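Putative cell adhesion protein (PDB 4H40) probably serves as a fimbrillin-like building block or adhesin of a distinct type of pilus carried by the human gut bacterium Bacteroides fragilis. Local coordinates at residues B[187-192]-B[298-303]; B[196-201]-B[272-277]; B[280-285]-B[310-315]. All blocks are in the same frame, centred on the assembly; numbering follows the deposited sequence.

Contact 1: residues B[187-192]-B[298-303]; sequences TVRAGE and NYTATV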
ATOM      1  N   THR B 187       4.021 -13.894   2.153  1.00 37.65           N
ATOM      2  CA  THR B 187       3.567 -14.782   3.200  1.00 37.59           C
ATOM      3  C   THR B 187       2.055 -14.792   3.054  1.00 41.85           C
ATOM      4  O   THR B 187       1.439 -13.713   3.107  1.00 40.97           O
ATOM      5  CB  THR B 187       4.063 -14.345   4.585  1.00 45.23           C
ATOM      6  OG1 THR B 187       5.492 -14.300   4.597  1.00 50.13           O
ATOM      7  CG2 THR B 187       3.578 -15.264   5.681  1.00 39.60           C
ATOM      8  N   VAL B 188       1.471 -15.975   2.741  1.00 37.88           N
ATOM      9  CA  VAL B 188       0.006 -16.134   2.592  1.00 36.74           C
ATOM     10  C   VAL B 188      -0.514 -16.894   3.799  1.00 39.55           C
ATOM     11  O   VAL B 188      -0.174 -18.066   3.978  1.00 38.66           O
ATOM     12  CB  VAL B 188      -0.431 -16.818   1.277  1.00 38.88           C
ATOM     13  CG1 VAL B 188      -1.941 -16.815   1.157  1.00 39.52           C
ATOM     14  CG2 VAL B 188       0.225 -16.174   0.056  1.00 37.19           C
ATOM     15  N   ARG B 189      -1.309 -16.228   4.639  1.00 35.70           N
ATOM     16  CA  ARG B 189      -1.863 -16.828   5.847  1.00 36.26           C
ATOM     17  C   ARG B 189      -3.228 -17.456   5.602  1.00 43.35           C
ATOM     18  O   ARG B 189      -3.990 -16.983   4.758  1.00 42.78           O
ATOM     19  CB  ARG B 189      -1.987 -15.777   6.933  1.00 36.93           C
ATOM     20  CG  ARG B 189      -0.685 -15.323   7.551  1.00 44.73           C
ATOM     21  CD  ARG B 189      -0.965 -14.271   8.588  1.00 60.62           C
ATOM     22  NE  ARG B 189       0.264 -13.788   9.216  1.00 83.26           N
ATOM     23  CZ  ARG B 189       0.410 -12.581   9.763  1.00106.20           C
ATOM     24  NH1 ARG B 189      -0.598 -11.711   9.756  1.00 94.33           N
ATOM     25  NH2 ARG B 189       1.568 -12.229  10.306  1.00 97.45           N
ATOM     26  N   ALA B 190      -3.542 -18.516   6.356  1.00 42.79           N
ATOM     27  CA  ALA B 190      -4.836 -19.195   6.297  1.00 44.16           C
ATOM     28  C   ALA B 190      -5.735 -18.570   7.358  1.00 54.14           C
ATOM     29  O   ALA B 190      -5.521 -18.769   8.566  1.00 55.21           O
ATOM     30  CB  ALA B 190      -4.659 -20.680   6.532  1.00 45.23           C
ATOM     31  N   GLY B 191      -6.647 -17.720   6.902  1.00 52.90           N
ATOM     32  CA  GLY B 191      -7.558 -16.976   7.761  1.00 55.30           C
ATOM     33  C   GLY B 191      -8.845 -17.704   8.076  1.00 64.44           C
ATOM     34  O   GLY B 191      -8.919 -18.934   7.968  1.00 65.90           O
ATOM     35  N   GLU B 192      -9.875 -16.932   8.445  1.00 62.53           N
ATOM     36  CA  GLU B 192     -11.190 -17.412   8.839  1.00 64.44           C
ATOM     37  C   GLU B 192     -11.799 -18.306   7.751  1.00 66.65           C
ATOM     38  O   GLU B 192     -11.971 -17.870   6.604  1.00 66.59           O
ATOM     39  CB  GLU B 192     -12.110 -16.220   9.168  1.00 67.71           C
ATOM     40  CG  GLU B 192     -13.413 -16.594   9.856  1.00 85.81           C
ATOM     41  CD  GLU B 192     -13.500 -16.367  11.354  1.00121.83           C
ATOM     42  OE1 GLU B 192     -12.448 -16.135  11.995  1.00127.46           O
ATOM     43  OE2 GLU B 192     -14.632 -16.431  11.891  1.00116.74           O
ATOM     44  N   ASN B 298       8.643  -7.280   1.088  1.00 47.08           N
ATOM     45  CA  ASN B 298       7.831  -8.254   1.818  1.00 45.54           C
ATOM     46  C   ASN B 298       6.374  -7.868   1.901  1.00 47.77           C
ATOM     47  O   ASN B 298       6.063  -6.747   2.216  1.00 48.46           O
ATOM     48  CB  ASN B 298       8.368  -8.387   3.228  1.00 42.31           C
ATOM     49  CG  ASN B 298       9.835  -8.650   3.239  1.00 55.53           C
ATOM     50  OD1 ASN B 298      10.342  -9.409   2.409  1.00 49.95           O
ATOM     51  ND2 ASN B 298      10.552  -8.004   4.155  1.00 49.60           N
ATOM     52  N   TYR B 299       5.501  -8.805   1.617  1.00 44.03           N
ATOM     53  CA  TYR B 299       4.055  -8.668   1.661  1.00 44.46           C
ATOM     54  C   TYR B 299       3.497  -9.766   2.553  1.00 48.21           C
ATOM     55  O   TYR B 299       4.110 -10.831   2.644  1.00 46.67           O
ATOM     56  CB  TYR B 299       3.468  -8.755   0.253  1.00 45.87           C
ATOM     57  CG  TYR B 299       3.801  -7.552  -0.603  1.00 48.70           C
ATOM     58  CD1 TYR B 299       5.021  -7.461  -1.278  1.00 48.74           C
ATOM     59  CD2 TYR B 299       2.881  -6.517  -0.772  1.00 50.45           C
ATOM     60  CE1 TYR B 299       5.333  -6.348  -2.057  1.00 47.40           C
ATOM     61  CE2 TYR B 299       3.170  -5.420  -1.573  1.00 51.24           C
ATOM     62  CZ  TYR B 299       4.412  -5.318  -2.178  1.00 57.58           C
ATOM     63  OH  TYR B 299       4.702  -4.194  -2.902  1.00 61.31           O
ATOM     64  N   THR B 300       2.397  -9.473   3.287  1.00 45.54           N
ATOM     65  CA  THR B 300       1.713 -10.439   4.158  1.00 44.83           C
ATOM     66  C   THR B 300       0.253 -10.417   3.732  1.00 48.61           C
ATOM     67  O   THR B 300      -0.412  -9.378   3.802  1.00 49.71           O
ATOM     68  CB  THR B 300       1.990 -10.190   5.640  1.00 45.13           C
ATOM     69  OG1 THR B 300       3.402 -10.044   5.782  1.00 58.99           O
ATOM     70  CG2 THR B 300       1.613 -11.344   6.493  1.00 34.35           C
ATOM     71  N   ALA B 301      -0.192 -11.524   3.142  1.00 41.64           N
ATOM     72  CA  ALA B 301      -1.549 -11.614   2.650  1.00 40.52           C
ATOM     73  C   ALA B 301      -2.349 -12.654   3.484  1.00 44.83           C
ATOM     74  O   ALA B 301      -1.759 -13.610   3.977  1.00 43.71           O
ATOM     75  CB  ALA B 301      -1.533 -11.972   1.167  1.00 39.87           C
ATOM     76  N   THR B 302      -3.669 -12.449   3.673  1.00 41.19           N
ATOM     77  CA  THR B 302      -4.503 -13.397   4.401  1.00 41.50           C
ATOM     78  C   THR B 302      -5.671 -13.798   3.536  1.00 47.96           C
ATOM     79  O   THR B 302      -6.363 -12.931   3.030  1.00 49.73           O
ATOM     80  CB  THR B 302      -4.975 -12.799   5.731  1.00 46.79           C
ATOM     81  OG1 THR B 302      -3.842 -12.408   6.493  1.00 48.69           O
ATOM     82  CG2 THR B 302      -5.827 -13.751   6.530  1.00 38.64           C
ATOM     83  N   VAL B 303      -5.906 -15.101   3.389  1.00 46.18           N
ATOM     84  CA  VAL B 303      -7.062 -15.629   2.659  1.00 46.82           C
ATOM     85  C   VAL B 303      -8.193 -15.833   3.677  1.00 55.99           C
ATOM     86  O   VAL B 303      -8.015 -16.558   4.652  1.00 56.19           O
ATOM     87  CB  VAL B 303      -6.737 -16.917   1.861  1.00 48.15           C
ATOM     88  CG1 VAL B 303      -7.938 -17.364   1.036  1.00 48.12           C
ATOM     89  CG2 VAL B 303      -5.553 -16.692   0.949  1.00 46.47           C
TER
HETATM   90  O   HOH W   1       6.549 -11.869   4.040  1.00 41.18           O
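Thr-187 to Ala-190 and Thr-300 to Val-303 pair as neighbouring parallel strands. Backbone hydrogen bonds carry most of the contact. Thr-187 N donates to Tyr-299 O, and Ala-301 N returns a bond to Thr-187 O at 2.7 Å. Arg-189 then uses both its N and its O, toward Ala-301 O and Val-303 N. Past the end of strand 187-190, Gly-191 N still reaches Val-303 O at 2.9 Å, but bent, with an N-H...O angle of 135°. A water adds to the pairing: it donates to Tyr-299 O and also bonds Thr-187 OG1.

Apolar contact differs between the two faces. On the inner face, Val-188 CG1 meets Val-303 CG2 at 3.6 Å, and Leu-273 of the facing sheet touches both valines. On the outer face, Arg-189 runs extended from CG to NE back over the threonines. Thr-300 CG2 sits over the centre of the Arg-189 guanidinium plane, 3.7 Å from Arg-189 CZ. This methyl is anti to the backbone N (OG1 chi1 -49°), which turns it to the arginine.

The chemistry is thus two-sided: a regular ladder separates a valine-lined interior from a threonine and arginine surface, where a methyl lies against one face of the arginine.

Contact 2: residues B[196-201]-B[272-277]; sequences TLEMLA and NLKVNG
Glu-198 and Lys-274 stand side by side on one face of an antiparallel pair and point the same way. Both chains are extended beyond CG, yet their charged ends do not meet. Glu-198 OE1 comes to 3.8 Å from Lys-274 CD, and NZ lies further on. OE1 instead accepts from a water. That water also donates to Lys-274 O at 2.7 Å, and it accepts from Thr-196 OG1 and Gly-277 N, so it has four partners.

Leu-200 crosses Lys-274 at about a right angle. Its CD2 touches Lys-274 CB at 3.8 Å, while CD1 lies over the backbone of Asn-272 and Leu-273. On the other face, Leu-197 is turned obliquely to Leu-273, with their CD1 atoms 4.0 Å apart. Val-188 of strand 177-190 packs against both leucines.

At the far end Asn-276 carries its amide back to Thr-196. Its OD1 takes Thr-196 N in the carbonyl plane at 3.2 Å, and also His-195 N. Asn-276 N donates to Thr-196 O at 2.8 Å. Between the ends, Glu-198 and Lys-274 form a hydrogen-bonded pair, and Leu-200 N bonds Asn-272 O.

Asn-276 and Gly-277 both have positive phi, as in a type I' turn of a two-residue beta hairpin, here from strand 266-275 into strand 278-287. The whole is an antiparallel ladder beside this hairpin, with alternate side chains facing solvent and the core between two packed sheets.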
ATOM      1  N   THR B 196      -7.372 -25.633   4.353  1.00 50.24           N
ATOM      2  CA  THR B 196      -6.249 -26.053   3.519  1.00 49.51           C
ATOM      3  C   THR B 196      -5.920 -24.932   2.554  1.00 52.12           C
ATOM      4  O   THR B 196      -6.815 -24.338   1.952  1.00 51.67           O
ATOM      5  CB  THR B 196      -6.517 -27.378   2.771  1.00 51.82           C
ATOM      6  OG1 THR B 196      -7.527 -27.165   1.789  1.00 49.82           O
ATOM      7  CG2 THR B 196      -6.891 -28.519   3.689  1.00 46.42           C
ATOM      8  N   LEU B 197      -4.625 -24.665   2.404  1.00 47.48           N
ATOM      9  CA  LEU B 197      -4.087 -23.621   1.565  1.00 44.95           C
ATOM     10  C   LEU B 197      -2.807 -24.151   0.944  1.00 52.20           C
ATOM     11  O   LEU B 197      -1.823 -24.387   1.642  1.00 52.10           O
ATOM     12  CB  LEU B 197      -3.859 -22.370   2.441  1.00 42.84           C
ATOM     13  CG  LEU B 197      -3.004 -21.213   1.934  1.00 43.51           C
ATOM     14  CD1 LEU B 197      -3.686 -20.470   0.801  1.00 42.86           C
ATOM     15  CD2 LEU B 197      -2.643 -20.277   3.084  1.00 44.08           C
ATOM     16  N   GLU B 198      -2.837 -24.360  -0.370  1.00 50.52           N
ATOM     17  CA  GLU B 198      -1.714 -24.870  -1.153  1.00 50.23           C
ATOM     18  C   GLU B 198      -1.474 -23.975  -2.352  1.00 53.79           C
ATOM     19  O   GLU B 198      -2.332 -23.161  -2.687  1.00 53.89           O
ATOM     20  CB  GLU B 198      -2.006 -26.302  -1.649  1.00 52.96           C
ATOM     21  CG  GLU B 198      -2.150 -27.373  -0.580  1.00 68.35           C
ATOM     22  CD  GLU B 198      -2.874 -28.602  -1.098  1.00 98.47           C
ATOM     23  OE1 GLU B 198      -4.127 -28.574  -1.168  1.00 80.25           O
ATOM     24  OE2 GLU B 198      -2.185 -29.570  -1.497  1.00104.76           O
HETATM   25  N   MSE B 199      -0.320 -24.150  -3.014  1.00 49.00           N
HETATM   26  CA  MSE B 199       0.052 -23.464  -4.258  1.00 46.77           C
HETATM   27  C   MSE B 199      -0.479 -24.246  -5.434  1.00 52.39           C
HETATM   28  O   MSE B 199      -0.306 -25.462  -5.472  1.00 53.58           O
HETATM   29  CB  MSE B 199       1.598 -23.389  -4.412  1.00 47.26           C
HETATM   30  CG  MSE B 199       2.296 -22.482  -3.411  1.00 50.62           C
HETATM   31 SE   MSE B 199       2.432 -20.610  -3.974  0.75 53.10          SE
HETATM   32  CE  MSE B 199       3.870 -20.778  -5.184  1.00 49.98           C
ATOM     33  N   LEU B 200      -1.049 -23.578  -6.435  1.00 48.20           N
ATOM     34  CA  LEU B 200      -1.400 -24.290  -7.649  1.00 49.18           C
ATOM     35  C   LEU B 200      -0.108 -24.415  -8.499  1.00 57.13           C
ATOM     36  O   LEU B 200       0.876 -23.707  -8.221  1.00 55.46           O
ATOM     37  CB  LEU B 200      -2.510 -23.557  -8.408  1.00 49.54           C
ATOM     38  CG  LEU B 200      -3.897 -23.576  -7.801  1.00 53.02           C
ATOM     39  CD1 LEU B 200      -4.813 -22.675  -8.566  1.00 53.82           C
ATOM     40  CD2 LEU B 200      -4.449 -24.990  -7.709  1.00 50.41           C
ATOM     41  N   ALA B 201      -0.088 -25.296  -9.528  1.00 57.74           N
ATOM     42  CA  ALA B 201       1.099 -25.413 -10.387  1.00 58.88           C
ATOM     43  C   ALA B 201       1.472 -24.049 -11.012  1.00 61.41           C
ATOM     44  O   ALA B 201       2.652 -23.780 -11.247  1.00 60.40           O
ATOM     45  CB  ALA B 201       0.850 -26.430 -11.468  1.00 62.48           C
ATOM     46  N   ASN B 272      -2.154 -17.942  -7.508  1.00 47.57           N
ATOM     47  CA  ASN B 272      -2.963 -19.098  -7.885  1.00 48.19           C
ATOM     48  C   ASN B 272      -2.868 -20.084  -6.754  1.00 53.08           C
ATOM     49  O   ASN B 272      -1.813 -20.704  -6.551  1.00 53.25           O
ATOM     50  CB  ASN B 272      -2.482 -19.680  -9.199  1.00 48.79           C
ATOM     51  CG  ASN B 272      -2.477 -18.677 -10.314  1.00 54.54           C
ATOM     52  OD1 ASN B 272      -3.494 -18.421 -10.929  1.00 51.25           O
ATOM     53  ND2 ASN B 272      -1.337 -18.076 -10.576  1.00 44.24           N
ATOM     54  N   LEU B 273      -3.928 -20.142  -5.930  1.00 48.15           N
ATOM     55  CA  LEU B 273      -3.928 -20.973  -4.730  1.00 46.14           C
ATOM     56  C   LEU B 273      -5.097 -21.926  -4.709  1.00 51.05           C
ATOM     57  O   LEU B 273      -6.144 -21.661  -5.313  1.00 51.65           O
ATOM     58  CB  LEU B 273      -3.975 -20.081  -3.461  1.00 44.99           C
ATOM     59  CG  LEU B 273      -2.981 -18.909  -3.358  1.00 48.06           C
ATOM     60  CD1 LEU B 273      -3.362 -17.946  -2.250  1.00 46.06           C
ATOM     61  CD2 LEU B 273      -1.558 -19.394  -3.169  1.00 50.65           C
ATOM     62  N   LYS B 274      -4.923 -23.035  -3.988  1.00 47.33           N
ATOM     63  CA  LYS B 274      -5.951 -24.039  -3.773  1.00 47.64           C
ATOM     64  C   LYS B 274      -6.459 -23.846  -2.358  1.00 49.55           C
ATOM     65  O   LYS B 274      -5.816 -24.286  -1.414  1.00 49.00           O
ATOM     66  CB  LYS B 274      -5.394 -25.451  -4.016  1.00 49.21           C
ATOM     67  CG  LYS B 274      -6.452 -26.511  -4.241  1.00 61.03           C
ATOM     68  CD  LYS B 274      -5.774 -27.825  -4.538  1.00 67.14           C
ATOM     69  CE  LYS B 274      -6.727 -28.826  -5.137  1.00 87.84           C
ATOM     70  NZ  LYS B 274      -6.083 -30.159  -5.262  1.00104.39           N
ATOM     71  N   VAL B 275      -7.562 -23.128  -2.208  1.00 45.83           N
ATOM     72  CA  VAL B 275      -8.186 -22.831  -0.914  1.00 45.97           C
ATOM     73  C   VAL B 275      -9.306 -23.844  -0.668  1.00 53.54           C
ATOM     74  O   VAL B 275     -10.208 -23.975  -1.486  1.00 54.46           O
ATOM     75  CB  VAL B 275      -8.694 -21.364  -0.829  1.00 48.23           C
ATOM     76  CG1 VAL B 275      -9.223 -21.048   0.562  1.00 48.30           C
ATOM     77  CG2 VAL B 275      -7.590 -20.385  -1.212  1.00 46.31           C
ATOM     78  N   ASN B 276      -9.215 -24.585   0.444  1.00 52.02           N
ATOM     79  CA  ASN B 276     -10.162 -25.623   0.847  1.00 54.61           C
ATOM     80  C   ASN B 276     -10.521 -26.568  -0.317  1.00 61.51           C
ATOM     81  O   ASN B 276     -11.684 -26.948  -0.477  1.00 63.11           O
ATOM     82  CB  ASN B 276     -11.416 -25.002   1.462  1.00 57.53           C
ATOM     83  CG  ASN B 276     -11.171 -24.276   2.756  1.00 72.11           C
ATOM     84  OD1 ASN B 276     -10.192 -24.523   3.468  1.00 65.02           O
ATOM     85  ND2 ASN B 276     -12.078 -23.377   3.102  1.00 60.72           N
ATOM     86  N   GLY B 277      -9.508 -26.945  -1.098  1.00 58.99           N
ATOM     87  CA  GLY B 277      -9.628 -27.858  -2.233  1.00 60.05           C
ATOM     88  C   GLY B 277     -10.081 -27.255  -3.548  1.00 65.17           C
ATOM     89  O   GLY B 277     -10.070 -27.950  -4.563  1.00 68.11           O
TER
HETATM   90  O   HOH W   2      -6.590 -26.777  -0.677  1.00 52.31           O

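Contact 3: residues B[280-285]-B[310-315]; sequences TQYQML and TVLTWQ
Tyr-282 OH and Thr-310 OG1 share a hydrogen bond of 2.7 Å, the one polar bond across this contact. Either hydroxyl could be the donor. Thr-310 OG1 lies near the plane of the tyrosine ring, at its edge. With chi1 at 82°, Thr-310 OG1 sits between its backbone N and carbonyl carbon and faces the tyrosine hydroxyl.

The two strands do not pair here. Their axes stay 8.0 Å apart at the closest point, and side chains fill the gap. Leu-312 CB packs over one face of the Tyr-282 ring, 3.7 Å from Tyr-282 CD1 and displaced toward the rim. Leu-312 CD2 reaches Tyr-282 CB at 4.0 Å.

Further along, selenomethionine Met-284 lies flat across Trp-314, and the two side chains run past each other in opposite directions. Met-284 CG stands over the six-membered ring, 3.4 Å from its centroid and almost on its normal. SE follows over the five-membered ring at 4.2 Å from its centroid, a Met-aromatic contact. A bend at the last torsion (chi3 41°) keeps CE close to Trp-314 NE1, at 3.8 Å. Tyr-299 of strand 296-305 also touches Met-284.

Strand 278-287 bonds to strand 266-275, and strand 310-321 to strand 296-305, so two sheets meet face to face. Residues Val-311 to Trp-314 also pair with an antiparallel strand of the second subunit. The chemistry implies a buried, mainly apolar and aromatic interface, with a hydroxyl pair giving the tyrosine's polar end a partner within it.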
ATOM      1  N   THR B 280      -8.348 -21.040  -6.794  1.00 57.78           N
ATOM      2  CA  THR B 280      -8.665 -19.609  -6.716  1.00 56.59           C
ATOM      3  C   THR B 280      -7.533 -18.795  -7.354  1.00 58.93           C
ATOM      4  O   THR B 280      -6.429 -19.303  -7.504  1.00 59.70           O
ATOM      5  CB  THR B 280      -8.881 -19.156  -5.254  1.00 64.09           C
ATOM      6  OG1 THR B 280      -7.647 -19.228  -4.548  1.00 67.41           O
ATOM      7  CG2 THR B 280      -9.948 -19.946  -4.519  1.00 60.21           C
ATOM      8  N   GLN B 281      -7.800 -17.539  -7.706  1.00 53.41           N
ATOM      9  CA  GLN B 281      -6.820 -16.617  -8.254  1.00 51.18           C
ATOM     10  C   GLN B 281      -7.121 -15.205  -7.698  1.00 52.18           C
ATOM     11  O   GLN B 281      -8.268 -14.781  -7.654  1.00 52.41           O
ATOM     12  CB  GLN B 281      -6.805 -16.658  -9.792  1.00 54.50           C
ATOM     13  CG  GLN B 281      -5.707 -15.802 -10.457  1.00 72.03           C
ATOM     14  CD  GLN B 281      -5.727 -15.868 -11.968  1.00 89.23           C
ATOM     15  OE1 GLN B 281      -6.716 -15.540 -12.631  1.00 85.13           O
ATOM     16  NE2 GLN B 281      -4.609 -16.256 -12.552  1.00 84.44           N
ATOM     17  N   TYR B 282      -6.085 -14.516  -7.242  1.00 45.55           N
ATOM     18  CA  TYR B 282      -6.158 -13.180  -6.673  1.00 44.77           C
ATOM     19  C   TYR B 282      -5.134 -12.311  -7.313  1.00 50.84           C
ATOM     20  O   TYR B 282      -3.997 -12.735  -7.498  1.00 50.74           O
ATOM     21  CB  TYR B 282      -5.909 -13.197  -5.148  1.00 43.77           C
ATOM     22  CG  TYR B 282      -6.767 -14.188  -4.415  1.00 45.66           C
ATOM     23  CD1 TYR B 282      -8.089 -13.898  -4.111  1.00 49.81           C
ATOM     24  CD2 TYR B 282      -6.265 -15.431  -4.038  1.00 44.75           C
ATOM     25  CE1 TYR B 282      -8.892 -14.812  -3.440  1.00 50.86           C
ATOM     26  CE2 TYR B 282      -7.064 -16.361  -3.376  1.00 45.68           C
ATOM     27  CZ  TYR B 282      -8.383 -16.051  -3.092  1.00 56.03           C
ATOM     28  OH  TYR B 282      -9.185 -16.952  -2.435  1.00 62.48           O
ATOM     29  N   GLN B 283      -5.497 -11.077  -7.597  1.00 51.06           N
ATOM     30  CA  GLN B 283      -4.562 -10.153  -8.198  1.00 51.98           C
ATOM     31  C   GLN B 283      -4.274  -8.960  -7.308  1.00 57.31           C
ATOM     32  O   GLN B 283      -5.205  -8.270  -6.872  1.00 59.14           O
ATOM     33  CB  GLN B 283      -5.090  -9.657  -9.546  1.00 55.25           C
ATOM     34  CG  GLN B 283      -4.222  -8.570 -10.140  1.00 61.20           C
ATOM     35  CD  GLN B 283      -4.632  -8.246 -11.525  1.00 82.54           C
ATOM     36  OE1 GLN B 283      -3.890  -8.501 -12.469  1.00 84.33           O
ATOM     37  NE2 GLN B 283      -5.826  -7.691 -11.670  1.00 73.07           N
HETATM   38  N   MSE B 284      -2.977  -8.685  -7.099  1.00 51.57           N
HETATM   39  CA  MSE B 284      -2.506  -7.496  -6.417  1.00 51.25           C
HETATM   40  C   MSE B 284      -1.936  -6.553  -7.494  1.00 62.09           C
HETATM   41  O   MSE B 284      -0.959  -6.935  -8.138  1.00 60.94           O
HETATM   42  CB  MSE B 284      -1.440  -7.815  -5.363  1.00 50.92           C
HETATM   43  CG  MSE B 284      -1.912  -8.566  -4.144  1.00 57.27           C
HETATM   44 SE   MSE B 284      -0.352  -9.304  -3.112  0.75 63.95          SE
HETATM   45  CE  MSE B 284       0.817  -7.843  -3.257  1.00 61.13           C
ATOM     46  N   LEU B 285      -2.545  -5.355  -7.733  1.00 62.91           N
ATOM     47  CA  LEU B 285      -1.952  -4.409  -8.666  1.00 64.21           C
ATOM     48  C   LEU B 285      -1.189  -3.409  -7.840  1.00 66.27           C
ATOM     49  O   LEU B 285      -1.774  -2.797  -6.959  1.00 66.99           O
ATOM     50  CB  LEU B 285      -2.978  -3.756  -9.576  1.00 67.82           C
ATOM     51  CG  LEU B 285      -3.296  -4.551 -10.853  1.00 74.79           C
ATOM     52  CD1 LEU B 285      -4.675  -4.193 -11.373  1.00 78.20           C
ATOM     53  CD2 LEU B 285      -2.266  -4.306 -11.946  1.00 75.58           C
ATOM     54  N   THR B 310     -14.478 -16.059  -1.025  1.00 75.46           N
ATOM     55  CA  THR B 310     -13.102 -16.070  -0.544  1.00 71.13           C
ATOM     56  C   THR B 310     -12.439 -14.737  -0.951  1.00 67.67           C
ATOM     57  O   THR B 310     -12.556 -14.325  -2.103  1.00 65.47           O
ATOM     58  CB  THR B 310     -12.330 -17.307  -1.062  1.00 82.12           C
ATOM     59  OG1 THR B 310     -11.872 -17.062  -2.387  1.00 89.34           O
ATOM     60  CG2 THR B 310     -13.163 -18.570  -1.070  1.00 83.37           C
ATOM     61  N   VAL B 311     -11.759 -14.069  -0.009  1.00 60.87           N
ATOM     62  CA  VAL B 311     -11.036 -12.820  -0.281  1.00 58.30           C
ATOM     63  C   VAL B 311      -9.576 -12.901   0.181  1.00 57.10           C
ATOM     64  O   VAL B 311      -9.240 -13.660   1.091  1.00 56.91           O
ATOM     65  CB  VAL B 311     -11.694 -11.534   0.287  1.00 62.62           C
ATOM     66  CG1 VAL B 311     -12.878 -11.129  -0.552  1.00 65.27           C
ATOM     67  CG2 VAL B 311     -12.082 -11.660   1.753  1.00 62.38           C
ATOM     68  N   LEU B 312      -8.725 -12.141  -0.491  1.00 49.00           N
ATOM     69  CA  LEU B 312      -7.356 -11.955  -0.122  1.00 45.72           C
ATOM     70  C   LEU B 312      -7.220 -10.531   0.365  1.00 51.53           C
ATOM     71  O   LEU B 312      -7.629  -9.602  -0.329  1.00 53.14           O
ATOM     72  CB  LEU B 312      -6.392 -12.251  -1.274  1.00 44.18           C
ATOM     73  CG  LEU B 312      -4.935 -12.288  -0.846  1.00 46.47           C
ATOM     74  CD1 LEU B 312      -4.550 -13.639  -0.344  1.00 45.96           C
ATOM     75  CD2 LEU B 312      -4.023 -11.853  -1.929  1.00 46.28           C
ATOM     76  N   THR B 313      -6.729 -10.368   1.587  1.00 48.34           N
ATOM     77  CA  THR B 313      -6.424  -9.076   2.189  1.00 49.51           C
ATOM     78  C   THR B 313      -4.924  -8.976   2.326  1.00 53.79           C
ATOM     79  O   THR B 313      -4.303  -9.931   2.793  1.00 53.50           O
ATOM     80  CB  THR B 313      -7.077  -8.875   3.588  1.00 53.88           C
ATOM     81  OG1 THR B 313      -6.442  -9.736   4.524  1.00 54.59           O
ATOM     82  CG2 THR B 313      -8.569  -9.081   3.604  1.00 53.12           C
ATOM     83  N   TRP B 314      -4.338  -7.840   2.005  1.00 50.84           N
ATOM     84  CA  TRP B 314      -2.923  -7.744   2.250  1.00 50.35           C
ATOM     85  C   TRP B 314      -2.550  -6.424   2.877  1.00 54.94           C
ATOM     86  O   TRP B 314      -3.331  -5.490   2.935  1.00 55.14           O
ATOM     87  CB  TRP B 314      -2.055  -8.052   1.020  1.00 47.77           C
ATOM     88  CG  TRP B 314      -2.005  -6.985  -0.011  1.00 49.63           C
ATOM     89  CD1 TRP B 314      -1.017  -6.061  -0.194  1.00 52.51           C
ATOM     90  CD2 TRP B 314      -2.933  -6.803  -1.078  1.00 50.74           C
ATOM     91  NE1 TRP B 314      -1.280  -5.299  -1.306  1.00 53.11           N
ATOM     92  CE2 TRP B 314      -2.464  -5.719  -1.862  1.00 56.03           C
ATOM     93  CE3 TRP B 314      -4.147  -7.427  -1.432  1.00 52.55           C
ATOM     94  CZ2 TRP B 314      -3.168  -5.244  -2.991  1.00 56.70           C
ATOM     95  CZ3 TRP B 314      -4.829  -6.973  -2.555  1.00 55.55           C
ATOM     96  CH2 TRP B 314      -4.354  -5.884  -3.311  1.00 56.96           C
ATOM     97  N   GLN B 315      -1.362  -6.428   3.442  1.00 51.31           N
ATOM     98  CA  GLN B 315      -0.696  -5.336   4.088  1.00 51.09           C
ATOM     99  C   GLN B 315       0.789  -5.399   3.753  1.00 50.60           C
ATOM    100  O   GLN B 315       1.363  -6.474   3.475  1.00 47.25           O
ATOM    101  CB  GLN B 315      -0.946  -5.354   5.593  1.00 54.03           C
ATOM    102  CG  GLN B 315      -0.644  -6.689   6.280  1.00 80.13           C
ATOM    103  CD  GLN B 315      -1.382  -6.866   7.594  1.00109.53           C
ATOM    104  OE1 GLN B 315      -2.270  -6.075   7.974  1.00104.14           O
ATOM    105  NE2 GLN B 315      -1.050  -7.943   8.301  1.00105.95           N
TER

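Contacts 1 and 2 are ladders within separate sheets, and contact 3 joins those sheets through side chains. Strands 296-305 and 310-321 are neighbours, so Thr-302 N of contact 1 hydrogen-bonds Thr-313 O of contact 3. Strands 266-275 and 278-287 likewise link contacts 2 and 3: Thr-280 N hydrogen-bonds Leu-273 O. Contact 3 is mostly core and almost without polar bonds. Contacts 1 and 2 are partly buried and rest on backbone bonds, each with a bridging water; the outer face is threonine and arginine in contact 1, glutamate and lysine in contact 2. Their inner faces meet where Val-188 packs on Leu-197 and Val-303 on Val-275, consistent with a sandwich-like packing of two sheets.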